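Local coordinates for protein chintase (Rhizomucor miehei, PDB 5YUQ) that probably hydrolyses the beta-1,4 linkages of chitin, as a fungal family 18 glycoside hydrolase whose active site forms a tunnel, at residues F83-V94 against K130-L139. Sequence-based numbering, arbitrary orientation.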
loop_
_atom_site.group_PDB
_atom_site.type_symbol
_atom_site.label_atom_id
_atom_site.label_comp_id
_atom_site.label_asym_id
_atom_site.label_seq_id
_atom_site.Cartn_x
_atom_site.Cartn_y
_atom_site.Cartn_z
ATOM N N PHE A 83 -16.940 -0.945 -19.745
ATOM C CA PHE A 83 -15.891 -1.931 -19.501
ATOM C C PHE A 83 -14.966 -2.005 -20.710
ATOM O O PHE A 83 -13.741 -1.919 -20.575
ATOM C CB PHE A 83 -16.534 -3.303 -19.227
ATOM C CG PHE A 83 -15.548 -4.424 -18.994
ATOM C CD1 PHE A 83 -14.908 -5.042 -20.063
ATOM C CD2 PHE A 83 -15.298 -4.889 -17.712
ATOM C CE1 PHE A 83 -14.000 -6.075 -19.856
ATOM C CE2 PHE A 83 -14.397 -5.929 -17.498
ATOM C CZ PHE A 83 -13.751 -6.518 -18.570
ATOM N N ASP A 84 -15.555 -2.181 -21.891
ATOM C CA ASP A 84 -14.771 -2.316 -23.114
ATOM C C ASP A 84 -13.966 -1.052 -23.386
ATOM O O ASP A 84 -12.820 -1.124 -23.811
ATOM C CB ASP A 84 -15.675 -2.632 -24.313
ATOM C CG ASP A 84 -16.241 -4.032 -24.269
ATOM O OD1 ASP A 84 -15.736 -4.870 -23.490
ATOM O OD2 ASP A 84 -17.190 -4.304 -25.031
ATOM N N ASN A 85 -14.570 0.102 -23.135
ATOM C CA ASN A 85 -13.887 1.364 -23.380
ATOM C C ASN A 85 -12.720 1.561 -22.412
ATOM O O ASN A 85 -11.641 2.004 -22.806
ATOM C CB ASN A 85 -14.872 2.531 -23.293
ATOM C CG ASN A 85 -14.212 3.866 -23.583
ATOM O OD1 ASN A 85 -13.789 4.126 -24.712
ATOM N ND2 ASN A 85 -14.108 4.709 -22.566
ATOM N N PHE A 86 -12.935 1.203 -21.153
ATOM C CA PHE A 86 -11.893 1.287 -20.137
ATOM C C PHE A 86 -10.725 0.352 -20.490
ATOM O O PHE A 86 -9.560 0.753 -20.434
ATOM C CB PHE A 86 -12.501 0.965 -18.769
ATOM C CG PHE A 86 -11.564 1.146 -17.616
ATOM C CD1 PHE A 86 -10.760 2.280 -17.506
ATOM C CD2 PHE A 86 -11.505 0.188 -16.619
ATOM C CE1 PHE A 86 -9.905 2.442 -16.415
ATOM C CE2 PHE A 86 -10.662 0.335 -15.535
ATOM C CZ PHE A 86 -9.853 1.463 -15.430
ATOM N N VAL A 87 -11.036 -0.882 -20.879
ATOM C CA VAL A 87 -10.012 -1.824 -21.322
ATOM C C VAL A 87 -9.206 -1.255 -22.487
ATOM O O VAL A 87 -7.978 -1.316 -22.489
ATOM C CB VAL A 87 -10.618 -3.193 -21.721
ATOM C CG1 VAL A 87 -9.590 -4.040 -22.452
ATOM C CG2 VAL A 87 -11.110 -3.932 -20.499
ATOM N N SER A 88 -9.903 -0.692 -23.466
ATOM C CA SER A 88 -9.259 -0.119 -24.640
ATOM C C SER A 88 -8.317 1.006 -24.222
ATOM O O SER A 88 -7.192 1.114 -24.720
ATOM C CB SER A 88 -10.323 0.403 -25.617
ATOM O OG SER A 88 -9.726 0.918 -26.797
ATOM N N ASN A 89 -8.767 1.832 -23.290
ATOM C CA ASN A 89 -7.947 2.944 -22.829
ATOM C C ASN A 89 -6.726 2.478 -22.050
ATOM O O ASN A 89 -5.658 3.082 -22.142
ATOM C CB ASN A 89 -8.777 3.914 -21.993
ATOM C CG ASN A 89 -9.727 4.741 -22.832
ATOM O OD1 ASN A 89 -9.605 4.796 -24.060
ATOM N ND2 ASN A 89 -10.670 5.405 -22.173
ATOM N N LEU A 90 -6.879 1.397 -21.291
ATOM C CA LEU A 90 -5.757 0.830 -20.547
ATOM C C LEU A 90 -4.719 0.225 -21.488
ATOM O O LEU A 90 -3.519 0.362 -21.270
ATOM C CB LEU A 90 -6.240 -0.217 -19.543
ATOM C CG LEU A 90 -6.984 0.335 -18.327
ATOM C CD1 LEU A 90 -7.715 -0.788 -17.610
ATOM C CD2 LEU A 90 -6.012 1.027 -17.376
ATOM N N VAL A 91 -5.180 -0.452 -22.530
ATOM C CA VAL A 91 -4.265 -1.004 -23.518
ATOM C C VAL A 91 -3.531 0.130 -24.224
ATOM O O VAL A 91 -2.329 0.036 -24.486
ATOM C CB VAL A 91 -5.019 -1.891 -24.526
ATOM C CG1 VAL A 91 -4.102 -2.300 -25.672
ATOM C CG2 VAL A 91 -5.592 -3.117 -23.820
ATOM N N ASP A 92 -4.248 1.214 -24.506
ATOM C CA ASP A 92 -3.636 2.352 -25.184
ATOM C C ASP A 92 -2.540 2.986 -24.337
ATOM O O ASP A 92 -1.496 3.353 -24.864
ATOM C CB ASP A 92 -4.677 3.414 -25.539
ATOM C CG ASP A 92 -5.564 3.005 -26.690
ATOM O OD1 ASP A 92 -5.241 2.017 -27.387
ATOM O OD2 ASP A 92 -6.588 3.690 -26.904
ATOM N N VAL A 93 -2.796 3.051 -23.059
ATOM C CA VAL A 93 -1.806 3.651 -22.164
ATOM C C VAL A 93 -0.524 2.842 -22.104
ATOM O O VAL A 93 0.538 3.357 -22.062
ATOM C CB VAL A 93 -2.367 3.904 -20.742
ATOM C CG1 VAL A 93 -2.404 2.647 -19.921
ATOM C CG2 VAL A 93 -1.465 4.885 -20.044
ATOM N N VAL A 94 -0.674 1.529 -22.094
ATOM C CA VAL A 94 0.476 0.639 -22.096
ATOM C C VAL A 94 1.318 0.872 -23.342
ATOM O O VAL A 94 2.537 1.022 -23.251
ATOM C CB VAL A 94 0.064 -0.841 -22.002
ATOM C CG1 VAL A 94 1.280 -1.727 -22.240
ATOM C CG2 VAL A 94 -0.519 -1.107 -20.626
ATOM N N LYS A 130 -12.667 -10.167 -14.447
ATOM C CA LYS A 130 -12.993 -10.027 -15.862
ATOM C C LYS A 130 -12.079 -8.994 -16.509
ATOM O O LYS A 130 -11.606 -9.186 -17.625
ATOM C CB LYS A 130 -14.451 -9.624 -16.051
ATOM C CG LYS A 130 -15.004 -10.076 -17.382
ATOM C CD LYS A 130 -16.497 -9.820 -17.493
ATOM C CE LYS A 130 -17.038 -10.412 -18.796
ATOM N NZ LYS A 130 -18.363 -9.846 -19.205
ATOM N N LEU A 131 -11.827 -7.908 -15.794
ATOM C CA LEU A 131 -10.915 -6.883 -16.283
ATOM C C LEU A 131 -9.511 -7.429 -16.501
ATOM O O LEU A 131 -8.906 -7.182 -17.541
ATOM C CB LEU A 131 -10.885 -5.702 -15.314
ATOM C CG LEU A 131 -9.857 -4.608 -15.611
ATOM C CD1 LEU A 131 -10.088 -4.022 -16.988
ATOM C CD2 LEU A 131 -9.970 -3.539 -14.541
ATOM N N PHE A 132 -8.981 -8.171 -15.535
ATOM C CA PHE A 132 -7.647 -8.730 -15.706
ATOM C C PHE A 132 -7.593 -9.715 -16.862
ATOM O O PHE A 132 -6.608 -9.767 -17.597
ATOM C CB PHE A 132 -7.169 -9.399 -14.422
ATOM C CG PHE A 132 -6.492 -8.459 -13.474
ATOM C CD1 PHE A 132 -5.242 -7.944 -13.769
ATOM C CD2 PHE A 132 -7.104 -8.102 -12.287
ATOM C CE1 PHE A 132 -4.602 -7.076 -12.888
ATOM C CE2 PHE A 132 -6.470 -7.235 -11.394
ATOM C CZ PHE A 132 -5.210 -6.726 -11.701
ATOM N N LYS A 133 -8.651 -10.498 -17.024
ATOM C CA LYS A 133 -8.697 -11.430 -18.144
ATOM C C LYS A 133 -8.693 -10.707 -19.476
ATOM O O LYS A 133 -8.026 -11.134 -20.416
ATOM C CB LYS A 133 -9.931 -12.321 -18.061
ATOM C CG LYS A 133 -9.896 -13.295 -16.912
ATOM C CD LYS A 133 -11.123 -14.189 -16.981
ATOM C CE LYS A 133 -11.149 -15.204 -15.868
ATOM N NZ LYS A 133 -12.471 -15.899 -15.862
ATOM N N ALA A 134 -9.453 -9.625 -19.561
ATOM C CA ALA A 134 -9.482 -8.828 -20.782
ATOM C C ALA A 134 -8.111 -8.218 -21.065
ATOM O O ALA A 134 -7.652 -8.206 -22.206
ATOM C CB ALA A 134 -10.530 -7.744 -20.678
ATOM N N LEU A 135 -7.457 -7.706 -20.024
ATOM C CA LEU A 135 -6.122 -7.139 -20.201
ATOM C C LEU A 135 -5.122 -8.207 -20.607
ATOM O O LEU A 135 -4.284 -7.977 -21.476
ATOM C CB LEU A 135 -5.647 -6.433 -18.930
ATOM C CG LEU A 135 -6.473 -5.215 -18.526
ATOM C CD1 LEU A 135 -6.094 -4.763 -17.140
ATOM C CD2 LEU A 135 -6.252 -4.097 -19.520
ATOM N N ARG A 136 -5.212 -9.383 -19.994
ATOM C CA ARG A 136 -4.297 -10.469 -20.334
ATOM C C ARG A 136 -4.473 -10.887 -21.789
ATOM O O ARG A 136 -3.495 -11.113 -22.501
ATOM C CB ARG A 136 -4.520 -11.677 -19.415
ATOM C CG ARG A 136 -3.656 -12.885 -19.783
ATOM C CD ARG A 136 -2.179 -12.576 -19.606
ATOM N NE ARG A 136 -1.835 -12.465 -18.188
ATOM C CZ ARG A 136 -0.782 -11.809 -17.712
ATOM N NH1 ARG A 136 0.040 -11.167 -18.533
ATOM N NH2 ARG A 136 -0.561 -11.786 -16.411
ATOM N N GLU A 137 -5.723 -10.973 -22.233
ATOM C CA GLU A 137 -5.994 -11.378 -23.609
ATOM C C GLU A 137 -5.465 -10.335 -24.590
ATOM O O GLU A 137 -4.895 -10.681 -25.622
ATOM C CB GLU A 137 -7.495 -11.616 -23.821
ATOM C CG GLU A 137 -7.836 -12.312 -25.137
ATOM C CD GLU A 137 -7.853 -11.357 -26.312
ATOM O OE1 GLU A 137 -8.243 -10.190 -26.108
ATOM O OE2 GLU A 137 -7.469 -11.766 -27.430
ATOM N N LYS A 138 -5.642 -9.058 -24.272
ATOM C CA LYS A 138 -5.228 -8.007 -25.201
ATOM C C LYS A 138 -3.742 -7.680 -25.176
ATOM O O LYS A 138 -3.177 -7.313 -26.205
ATOM C CB LYS A 138 -6.077 -6.744 -25.013
ATOM C CG LYS A 138 -7.344 -6.783 -25.854
ATOM C CD LYS A 138 -8.461 -5.952 -25.284
ATOM C CE LYS A 138 -9.774 -6.310 -25.968
ATOM N NZ LYS A 138 -9.628 -6.305 -27.445
ATOM N N LEU A 139 -3.109 -7.824 -24.013
ATOM C CA LEU A 139 -1.705 -7.441 -23.861
ATOM C C LEU A 139 -0.734 -8.619 -23.925
ATOM O O LEU A 139 0.452 -8.427 -24.195
ATOM C CB LEU A 139 -1.503 -6.661 -22.557
ATOM C CG LEU A 139 -2.285 -5.354 -22.455
ATOM C CD1 LEU A 139 -2.265 -4.824 -21.030
ATOM C CD2 LEU A 139 -1.714 -4.315 -23.413
#
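Helices 83-94 and 130-139 run in broadly the same sense, their axes crossing at -46° with a closest approach of 10.2 Å; the backbones come nearest at the pairs Val-87/Leu-135 and Val-91/Leu-139. Leu-131 is a knob in a hole formed by Phe-83, Phe-86, Val-87 and Leu-90. Its branches divide the work: CD1 lies 3.7 Å from Val-87 CG2 and also reaches Leu-90 CD1, whereas CD2 meets Phe-86 CE2. The Phe-86 ring is backed within its own helix by Leu-90 CD1, 3.7 Å above the centre of one face. With CG anti to the backbone N (chi1 178°), Phe-83 extends across to the other helix and presents its ring edge to the backbone, CZ standing 3.6 Å from Lys-130 O. Its CE1 touches Ala-134 CB, a small side chain that also receives Val-87 CG2. In the (beta/alpha)8 barrel of family 18 these are neighbouring outer helices, preceding and following strand 101-105, whose Leu-104 touches Leu-131 and Leu-135 and whose Leu-102 meets Val-94. Leu-135 CD2 rests 3.9 Å from Leu-90 CB. At the solvent-exposed margin, the aliphatic part of Lys-138 crosses Val-87 and Val-91 at about a right angle, CD lying 3.6 Å from CG1 of the former and CB against CG2 of the latter. Further along, Leu-139 inserts CD2 beside Val-91, 3.9 Å from CG1 of that valine, while its CD1 approaches Val-94 CG2.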